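Local atomic coordinates of fatty acid-binding protein homolog 8 (Caenorhabditis elegans, PDB entry 6C1Z), a protein that binds unsaturated fatty acids such as oleic acid and carries them from the lysosome to the nucleus, promoting expression of longevity genes. Residues N105-T113 against L121-V129; A36-E45 against F55-N63. All blocks are in the same frame, centred on the assembly; numbering follows the deposited sequence.

Interaction 1: residues N105-T113 against L121-V129; sequences NHHSSVFTT and LQTYQSGSV. With SO4 (sulfate ion), chain B.
Val-110 pairs with Gln-125, and Thr-112 with Thr-123, in the beta hairpin of strands 109-116 and 119-126, part of the fatty acid-binding protein barrel. These are the hydrogen-bonded pairs. Each makes two backbone bonds, among them Val-110 N to Gln-125 O at 2.9 Å. The non-hydrogen-bonded pairs Phe-111/Tyr-124 and Thr-113/Gln-122 put their side chains on the other face of the sheet.

The aromatic contact is on that face. Phe-111 CD1 lies 3.5 Å from Tyr-124 CD1, with the ring planes at 86°. The approach is oblique. Tyr-124 CB sits at the edge of the Phe-111 ring, in its plane.

Side-chain hydrogen bonds form a short chain beside the rings. Gln-122 NE2 gives a nearly straight bond (168°) to Thr-113 OG1, 2.9 Å away and in the amide plane. Tyr-124 OH donates to Gln-122 OE1 at 2.7 Å, from above the carbonyl plane. The amide is thus held at both ends. Arg-133 gives Tyr-124 OH a further, weak bond.

On the opposite face a water bridges the threonine pair. It bonds to Thr-112 OG1 and Thr-123 OG1 and donates to Val-110 O.

Where strand 119-126 ends and strand 109-116 begins, Ser-126 has OG anti to its backbone N (chi1 -175°). From there OG donates to Ser-108 O at 2.6 Å. A second water donates to Ser-126 OG and also bonds to His-107 ND1. A sulfate, probably from the crystallisation liquor, accepts a bond from Ser-108 N to its O4 at 2.9 Å. Lys-101 holds the sulfate too, and its backbone N bonds to Ser-108 OG.

Backbone bonds thus join the strands, hydroxyls and one amide add further ties, and Phe-111 with Tyr-124 supplies the larger apolar contact.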
loop_
_atom_site.group_PDB
_atom_site.type_symbol
_atom_site.label_atom_id
_atom_site.label_comp_id
_atom_site.label_asym_id
_atom_site.label_seq_id
_atom_site.Cartn_x
_atom_site.Cartn_y
_atom_site.Cartn_z
ATOM N N ASN A 105 2.236 16.203 -13.662
ATOM C CA ASN A 105 3.623 15.781 -13.542
ATOM C C ASN A 105 3.823 14.733 -12.465
ATOM O O ASN A 105 4.950 14.251 -12.294
ATOM C CB ASN A 105 4.509 16.985 -13.217
ATOM C CG ASN A 105 4.077 17.699 -11.951
ATOM O OD1 ASN A 105 2.886 17.902 -11.713
ATOM N ND2 ASN A 105 5.046 18.082 -11.129
ATOM N N HIS A 106 2.773 14.395 -11.728
ATOM C CA HIS A 106 2.834 13.317 -10.752
ATOM C C HIS A 106 2.658 11.978 -11.479
ATOM O O HIS A 106 2.655 11.915 -12.714
ATOM C CB HIS A 106 1.812 13.566 -9.641
ATOM C CG HIS A 106 2.100 14.792 -8.824
ATOM N ND1 HIS A 106 1.308 15.195 -7.769
ATOM C CD2 HIS A 106 3.106 15.692 -8.906
ATOM C CE1 HIS A 106 1.811 16.301 -7.245
ATOM N NE2 HIS A 106 2.901 16.622 -7.917
ATOM N N HIS A 107 2.547 10.896 -10.720
ATOM C CA HIS A 107 2.432 9.556 -11.267
ATOM C C HIS A 107 1.332 8.834 -10.521
ATOM O O HIS A 107 1.232 8.938 -9.297
ATOM C CB HIS A 107 3.732 8.758 -11.095
ATOM C CG HIS A 107 4.906 9.382 -11.766
ATOM N ND1 HIS A 107 5.334 8.991 -13.012
ATOM C CD2 HIS A 107 5.729 10.388 -11.384
ATOM C CE1 HIS A 107 6.375 9.719 -13.372
ATOM N NE2 HIS A 107 6.634 10.577 -12.401
ATOM N N SER A 108 0.546 8.045 -11.240
ATOM C CA SER A 108 -0.493 7.243 -10.628
ATOM C C SER A 108 0.067 5.870 -10.311
ATOM O O SER A 108 1.044 5.418 -10.926
ATOM C CB SER A 108 -1.686 7.124 -11.584
ATOM O OG SER A 108 -2.255 8.385 -11.849
ATOM N N SER A 109 -0.582 5.190 -9.364
ATOM C CA SER A 109 -0.163 3.865 -8.941
ATOM C C SER A 109 -1.372 2.969 -8.746
ATOM O O SER A 109 -2.489 3.431 -8.525
ATOM C CB SER A 109 0.590 3.881 -7.606
ATOM O OG SER A 109 1.845 4.527 -7.713
ATOM N N VAL A 110 -1.129 1.652 -8.826
ATOM C CA VAL A 110 -2.115 0.642 -8.438
ATOM C C VAL A 110 -1.484 -0.239 -7.383
ATOM O O VAL A 110 -0.398 -0.786 -7.604
ATOM C CB VAL A 110 -2.583 -0.216 -9.627
ATOM C CG1 VAL A 110 -3.604 -1.247 -9.162
ATOM C CG2 VAL A 110 -3.188 0.668 -10.678
ATOM N N PHE A 111 -2.161 -0.381 -6.243
ATOM C CA PHE A 111 -1.707 -1.227 -5.151
ATOM C C PHE A 111 -2.644 -2.418 -5.028
ATOM O O PHE A 111 -3.863 -2.261 -5.038
ATOM C CB PHE A 111 -1.703 -0.463 -3.838
ATOM C CG PHE A 111 -0.993 0.853 -3.904
ATOM C CD1 PHE A 111 0.346 0.934 -4.241
ATOM C CD2 PHE A 111 -1.671 2.019 -3.650
ATOM C CE1 PHE A 111 0.993 2.180 -4.291
ATOM C CE2 PHE A 111 -1.020 3.258 -3.699
ATOM C CZ PHE A 111 0.298 3.321 -4.012
ATOM N N THR A 112 -2.086 -3.618 -4.948
ATOM C CA THR A 112 -2.889 -4.821 -4.796
ATOM C C THR A 112 -2.413 -5.546 -3.561
ATOM O O THR A 112 -1.207 -5.747 -3.405
ATOM C CB THR A 112 -2.745 -5.714 -6.025
ATOM O OG1 THR A 112 -3.045 -4.952 -7.201
ATOM C CG2 THR A 112 -3.706 -6.900 -5.927
ATOM N N THR A 113 -3.353 -5.920 -2.682
ATOM C CA THR A 113 -3.036 -6.625 -1.447
ATOM C C THR A 113 -3.854 -7.901 -1.427
ATOM O O THR A 113 -5.068 -7.874 -1.591
ATOM C CB THR A 113 -3.345 -5.763 -0.227
ATOM O OG1 THR A 113 -2.623 -4.527 -0.321
ATOM C CG2 THR A 113 -2.943 -6.422 1.051
ATOM N N LEU A 121 0.636 -10.491 0.646
ATOM C CA LEU A 121 1.444 -10.032 -0.476
ATOM C C LEU A 121 0.908 -8.695 -0.957
ATOM O O LEU A 121 -0.291 -8.440 -0.877
ATOM C CB LEU A 121 1.472 -11.058 -1.636
ATOM C CG LEU A 121 2.460 -12.224 -1.494
ATOM C CD1 LEU A 121 2.093 -13.118 -0.338
ATOM C CD2 LEU A 121 2.537 -13.026 -2.781
ATOM N N GLN A 122 1.813 -7.847 -1.398
ATOM C CA GLN A 122 1.416 -6.604 -2.035
ATOM C C GLN A 122 2.200 -6.401 -3.318
ATOM O O GLN A 122 3.357 -6.807 -3.431
ATOM C CB GLN A 122 1.628 -5.390 -1.155
ATOM C CG GLN A 122 0.840 -5.412 0.117
ATOM C CD GLN A 122 0.913 -4.102 0.837
ATOM O OE1 GLN A 122 1.992 -3.651 1.238
ATOM N NE2 GLN A 122 -0.242 -3.500 1.053
ATOM N N THR A 123 1.567 -5.745 -4.291
ATOM C CA THR A 123 2.297 -5.152 -5.392
ATOM C C THR A 123 1.983 -3.667 -5.440
ATOM O O THR A 123 0.842 -3.264 -5.214
ATOM C CB THR A 123 1.974 -5.811 -6.752
ATOM O OG1 THR A 123 0.555 -5.834 -6.969
ATOM C CG2 THR A 123 2.520 -7.230 -6.811
ATOM N N TYR A 124 3.002 -2.875 -5.743
ATOM C CA TYR A 124 2.837 -1.461 -6.037
ATOM C C TYR A 124 3.328 -1.255 -7.457
ATOM O O TYR A 124 4.490 -1.532 -7.772
ATOM C CB TYR A 124 3.645 -0.561 -5.091
ATOM C CG TYR A 124 3.685 -0.934 -3.628
ATOM C CD1 TYR A 124 2.591 -1.516 -3.002
ATOM C CD2 TYR A 124 4.819 -0.682 -2.872
ATOM C CE1 TYR A 124 2.639 -1.853 -1.669
ATOM C CE2 TYR A 124 4.863 -1.014 -1.536
ATOM C CZ TYR A 124 3.766 -1.599 -0.957
ATOM O OH TYR A 124 3.835 -1.938 0.384
ATOM N N GLN A 125 2.432 -0.791 -8.319
ATOM C CA GLN A 125 2.716 -0.632 -9.734
ATOM C C GLN A 125 2.563 0.822 -10.141
ATOM O O GLN A 125 1.556 1.452 -9.805
ATOM C CB GLN A 125 1.715 -1.507 -10.469
ATOM C CG GLN A 125 1.487 -1.215 -11.934
ATOM C CD GLN A 125 0.373 -2.079 -12.504
ATOM O OE1 GLN A 125 0.408 -3.303 -12.404
ATOM N NE2 GLN A 125 -0.633 -1.440 -13.067
ATOM N N SER A 126 3.558 1.345 -10.855
ATOM C CA SER A 126 3.436 2.628 -11.546
ATOM C C SER A 126 4.340 2.608 -12.764
ATOM O O SER A 126 5.481 2.144 -12.691
ATOM C CB SER A 126 3.838 3.803 -10.639
ATOM O OG SER A 126 3.614 5.033 -11.285
ATOM N N GLY A 127 3.805 3.056 -13.899
ATOM C CA GLY A 127 4.585 3.088 -15.130
ATOM C C GLY A 127 5.121 1.711 -15.458
ATOM O O GLY A 127 4.395 0.716 -15.419
ATOM N N SER A 128 6.425 1.630 -15.693
ATOM C CA SER A 128 7.070 0.379 -16.054
ATOM C C SER A 128 7.499 -0.449 -14.850
ATOM O O SER A 128 8.147 -1.480 -15.029
ATOM C CB SER A 128 8.299 0.668 -16.911
ATOM O OG SER A 128 9.239 1.411 -16.162
ATOM N N VAL A 129 7.180 -0.029 -13.623
ATOM C CA VAL A 129 7.729 -0.670 -12.436
ATOM C C VAL A 129 6.637 -1.352 -11.623
ATOM O O VAL A 129 5.611 -0.742 -11.302
ATOM C CB VAL A 129 8.514 0.313 -11.553
ATOM C CG1 VAL A 129 9.104 -0.430 -10.321
ATOM C CG2 VAL A 129 9.598 0.988 -12.363
HETATM S S SO4 B . 0.788 8.042 -14.990
HETATM O O1 SO4 B . -0.570 8.450 -14.626
HETATM O O2 SO4 B . 0.783 7.341 -16.264
HETATM O O3 SO4 B . 1.655 9.214 -15.062
HETATM O O4 SO4 B . 1.318 7.188 -13.919
HETATM O O HOH W 1 4.501 6.281 -13.591
HETATM O O HOH W 2 1.120 4.305 -13.884
HETATM O O HOH W 3 -0.662 -3.597 -8.044
#

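Interaction 2: residues A36-E45 against F55-N63; sequences AASLTSPTLE and FNQYSTFKN
Phe-61 packs against Ala-36 and Ala-37 at the end of helix 31-39, where helix and barrel meet. In fatty acid-binding proteins the second helix and the turn after strand 52-58 usually border the portal for the ligand, and this contact fits that place.

The Phe-61 side chain can be followed outward. Its CB lies 3.9 Å from Thr-40 CG2. CG is anti to the backbone N (chi1 -179°), which sends the ring out to the helix. On one flank of the ring CD1 and CE1 meet the methyl of Ala-36, with CE1 3.6 Å from Ala-36 CB. On the other flank CD2 lies 3.9 Å from Ala-37 CA, and CE2 lies near Ala-37 CB. Both alanines lie over the same face. At the tip, Phe-61 CZ is 4.0 Å from Ala-36 CB. Ala-36 CB stands over the face of the Phe-61 ring, 22° off the normal, in a CH-pi contact.

Thr-40 links helix end and turn. Its OG1 donates to Ala-37 O at 3.0 Å, while its CG2 lies alongside Thr-60 OG1. Replacing it with an alanine would probably leave Ala-37 O without this hydroxyl and open a gap beside Phe-61 CB. Ser-59 OG holds the turn itself through a bond to Lys-62 O.

Beyond Pro-42 the chains become the antiparallel hairpin of strands 43-49 and 52-58. Thr-43 and Tyr-58 exchange two backbone bonds, as do Glu-45 and Asn-56. Glu-45 N to Asn-56 O is 2.8 Å and almost straight (178°). Thr-43 OG1 turns to Lys-13 for its polar partner.

Pro-42 and Gln-57 point the same way, side by side. Pro-42 CB is 3.5 Å from Gln-57 CG, and Gln-57 OE1 reaches Pro-42 CG at 3.6 Å.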
loop_
_atom_site.group_PDB
_atom_site.type_symbol
_atom_site.label_atom_id
_atom_site.label_comp_id
_atom_site.label_asym_id
_atom_site.label_seq_id
_atom_site.Cartn_x
_atom_site.Cartn_y
_atom_site.Cartn_z
ATOM N N ALA A 36 16.121 5.693 2.331
ATOM C CA ALA A 36 15.730 5.485 3.725
ATOM C C ALA A 36 14.454 4.659 3.822
ATOM O O ALA A 36 14.345 3.758 4.665
ATOM C CB ALA A 36 15.515 6.835 4.399
ATOM N N ALA A 37 13.463 4.957 2.977
ATOM C CA ALA A 37 12.202 4.252 3.062
ATOM C C ALA A 37 12.376 2.782 2.724
ATOM O O ALA A 37 11.695 1.930 3.306
ATOM C CB ALA A 37 11.178 4.880 2.119
ATOM N N SER A 38 13.282 2.464 1.792
ATOM C CA SER A 38 13.461 1.081 1.368
ATOM C C SER A 38 14.300 0.272 2.348
ATOM O O SER A 38 14.264 -0.962 2.305
ATOM C CB SER A 38 14.080 1.030 -0.036
ATOM O OG SER A 38 15.409 1.508 -0.039
ATOM N N LEU A 39 15.039 0.927 3.244
ATOM C CA LEU A 39 15.820 0.191 4.226
ATOM C C LEU A 39 14.978 -0.352 5.372
ATOM O O LEU A 39 15.411 -1.300 6.038
ATOM C CB LEU A 39 16.945 1.066 4.780
ATOM C CG LEU A 39 18.177 1.176 3.888
ATOM C CD1 LEU A 39 19.092 2.247 4.429
ATOM C CD2 LEU A 39 18.902 -0.160 3.812
ATOM N N THR A 40 13.801 0.210 5.629
ATOM C CA THR A 40 13.013 -0.236 6.765
ATOM C C THR A 40 12.285 -1.540 6.451
ATOM O O THR A 40 12.114 -1.929 5.292
ATOM C CB THR A 40 11.952 0.795 7.130
ATOM O OG1 THR A 40 11.010 0.901 6.055
ATOM C CG2 THR A 40 12.580 2.150 7.418
ATOM N N SER A 41 11.847 -2.216 7.518
ATOM C CA SER A 41 10.981 -3.391 7.429
ATOM C C SER A 41 9.717 -3.048 8.209
ATOM O O SER A 41 9.624 -3.342 9.412
ATOM C CB SER A 41 11.668 -4.635 7.991
ATOM O OG SER A 41 12.762 -5.009 7.169
ATOM N N PRO A 42 8.732 -2.426 7.565
ATOM C CA PRO A 42 7.588 -1.872 8.296
ATOM C C PRO A 42 6.674 -2.959 8.824
ATOM O O PRO A 42 6.734 -4.125 8.422
ATOM C CB PRO A 42 6.869 -1.020 7.248
ATOM C CG PRO A 42 7.314 -1.532 5.947
ATOM C CD PRO A 42 8.684 -2.082 6.131
ATOM N N THR A 43 5.814 -2.545 9.753
ATOM C CA THR A 43 4.703 -3.348 10.231
ATOM C C THR A 43 3.424 -2.763 9.659
ATOM O O THR A 43 3.175 -1.558 9.775
ATOM C CB THR A 43 4.658 -3.310 11.753
ATOM O OG1 THR A 43 5.858 -3.895 12.252
ATOM C CG2 THR A 43 3.466 -4.086 12.280
ATOM N N LEU A 44 2.618 -3.613 9.043
ATOM C CA LEU A 44 1.362 -3.199 8.449
ATOM C C LEU A 44 0.244 -3.714 9.338
ATOM O O LEU A 44 0.138 -4.917 9.575
ATOM C CB LEU A 44 1.237 -3.756 7.031
ATOM C CG LEU A 44 -0.140 -3.701 6.349
ATOM C CD1 LEU A 44 -0.643 -2.287 6.220
ATOM C CD2 LEU A 44 -0.090 -4.379 4.979
ATOM N N GLU A 45 -0.566 -2.807 9.855
ATOM C CA GLU A 45 -1.710 -3.152 10.672
ATOM C C GLU A 45 -2.956 -2.872 9.858
ATOM O O GLU A 45 -3.128 -1.756 9.350
ATOM C CB GLU A 45 -1.709 -2.299 11.936
ATOM C CG GLU A 45 -2.976 -2.303 12.752
ATOM C CD GLU A 45 -2.878 -1.354 13.918
ATOM O OE1 GLU A 45 -2.991 -0.116 13.717
ATOM O OE2 GLU A 45 -2.645 -1.854 15.032
ATOM N N PHE A 55 -5.494 0.867 7.033
ATOM C CA PHE A 55 -4.240 0.212 6.657
ATOM C C PHE A 55 -3.156 1.144 7.150
ATOM O O PHE A 55 -2.883 2.181 6.535
ATOM C CB PHE A 55 -4.119 0.037 5.135
ATOM C CG PHE A 55 -4.840 -1.175 4.559
ATOM C CD1 PHE A 55 -6.159 -1.459 4.865
ATOM C CD2 PHE A 55 -4.166 -2.029 3.706
ATOM C CE1 PHE A 55 -6.803 -2.585 4.292
ATOM C CE2 PHE A 55 -4.807 -3.145 3.152
ATOM C CZ PHE A 55 -6.114 -3.402 3.451
ATOM N N ASN A 56 -2.571 0.802 8.275
ATOM C CA ASN A 56 -1.591 1.654 8.915
ATOM C C ASN A 56 -0.232 0.989 8.828
ATOM O O ASN A 56 -0.057 -0.139 9.302
ATOM C CB ASN A 56 -1.984 1.881 10.372
ATOM C CG ASN A 56 -3.300 2.595 10.511
ATOM O OD1 ASN A 56 -3.716 3.330 9.621
ATOM N ND2 ASN A 56 -3.955 2.411 11.648
ATOM N N GLN A 57 0.746 1.703 8.305
ATOM C CA GLN A 57 2.089 1.167 8.152
ATOM C C GLN A 57 3.003 1.892 9.124
ATOM O O GLN A 57 3.035 3.125 9.148
ATOM C CB GLN A 57 2.581 1.354 6.719
ATOM C CG GLN A 57 3.854 0.609 6.390
ATOM C CD GLN A 57 3.886 0.139 4.952
ATOM O OE1 GLN A 57 4.850 0.383 4.227
ATOM N NE2 GLN A 57 2.828 -0.534 4.530
ATOM N N TYR A 58 3.737 1.140 9.932
ATOM C CA TYR A 58 4.604 1.739 10.942
ATOM C C TYR A 58 6.064 1.416 10.673
ATOM O O TYR A 58 6.415 0.265 10.404
ATOM C CB TYR A 58 4.252 1.246 12.351
ATOM C CG TYR A 58 2.872 1.658 12.787
ATOM C CD1 TYR A 58 2.647 2.935 13.289
ATOM C CD2 TYR A 58 1.812 0.779 12.724
ATOM C CE1 TYR A 58 1.389 3.332 13.702
ATOM C CE2 TYR A 58 0.533 1.164 13.148
ATOM C CZ TYR A 58 0.337 2.450 13.613
ATOM O OH TYR A 58 -0.925 2.812 14.025
ATOM N N SER A 59 6.931 2.416 10.794
ATOM C CA SER A 59 8.358 2.164 10.634
ATOM C C SER A 59 9.146 3.273 11.307
ATOM O O SER A 59 8.599 4.313 11.676
ATOM C CB SER A 59 8.758 2.087 9.160
ATOM O OG SER A 59 8.860 3.383 8.577
ATOM N N THR A 60 10.457 3.043 11.434
ATOM C CA THR A 60 11.337 4.038 12.033
ATOM C C THR A 60 11.384 5.315 11.205
ATOM O O THR A 60 11.613 6.401 11.750
ATOM C CB THR A 60 12.753 3.469 12.209
ATOM O OG1 THR A 60 13.227 2.908 10.977
ATOM C CG2 THR A 60 12.777 2.403 13.291
ATOM N N PHE A 61 11.173 5.210 9.893
ATOM C CA PHE A 61 11.292 6.364 9.010
ATOM C C PHE A 61 10.005 7.178 8.911
ATOM O O PHE A 61 10.056 8.412 8.846
ATOM C CB PHE A 61 11.729 5.902 7.614
ATOM C CG PHE A 61 11.915 7.024 6.636
ATOM C CD1 PHE A 61 12.892 7.973 6.833
ATOM C CD2 PHE A 61 11.108 7.127 5.514
ATOM C CE1 PHE A 61 13.074 9.012 5.927
ATOM C CE2 PHE A 61 11.284 8.160 4.608
ATOM C CZ PHE A 61 12.260 9.102 4.817
ATOM N N LYS A 62 8.851 6.531 8.855
ATOM C CA LYS A 62 7.594 7.260 8.793
ATOM C C LYS A 62 6.459 6.311 9.118
ATOM O O LYS A 62 6.498 5.139 8.729
ATOM C CB LYS A 62 7.361 7.865 7.403
ATOM C CG LYS A 62 6.172 8.821 7.361
ATOM C CD LYS A 62 5.954 9.406 5.977
ATOM C CE LYS A 62 4.783 10.382 5.963
ATOM N NZ LYS A 62 3.492 9.701 6.283
ATOM N N ASN A 63 5.453 6.816 9.832
ATOM C CA ASN A 63 4.189 6.112 9.999
ATOM C C ASN A 63 3.210 6.649 8.967
ATOM O O ASN A 63 3.115 7.865 8.769
ATOM C CB ASN A 63 3.612 6.317 11.401
ATOM C CG ASN A 63 4.492 5.749 12.492
ATOM O OD1 ASN A 63 5.351 4.903 12.252
ATOM N ND2 ASN A 63 4.274 6.213 13.713
#

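In the fold
Both interactions include a hairpin of one antiparallel sheet, the wall of the lipid-binding barrel, and their centres are about 17 Å apart. Strands 10-18 and 129-137 lie between them in the strand order. The two contacts still touch: Gln-122 NE2 of interaction 1 packs 4.0 Å from Leu-44 CD2 of interaction 2. Both contacts also reach helix 20-27, through Tyr-23 and Ile-27 for interaction 1 and Leu-24 for interaction 2. Arg-133, beside Tyr-124 in interaction 1, also packs on Pro-42 of interaction 2. The structure holds no lipid. By family resemblance, the faces carrying Tyr-124, Gln-122 and Leu-44 probably line the cavity, with Phe-61 near its entrance.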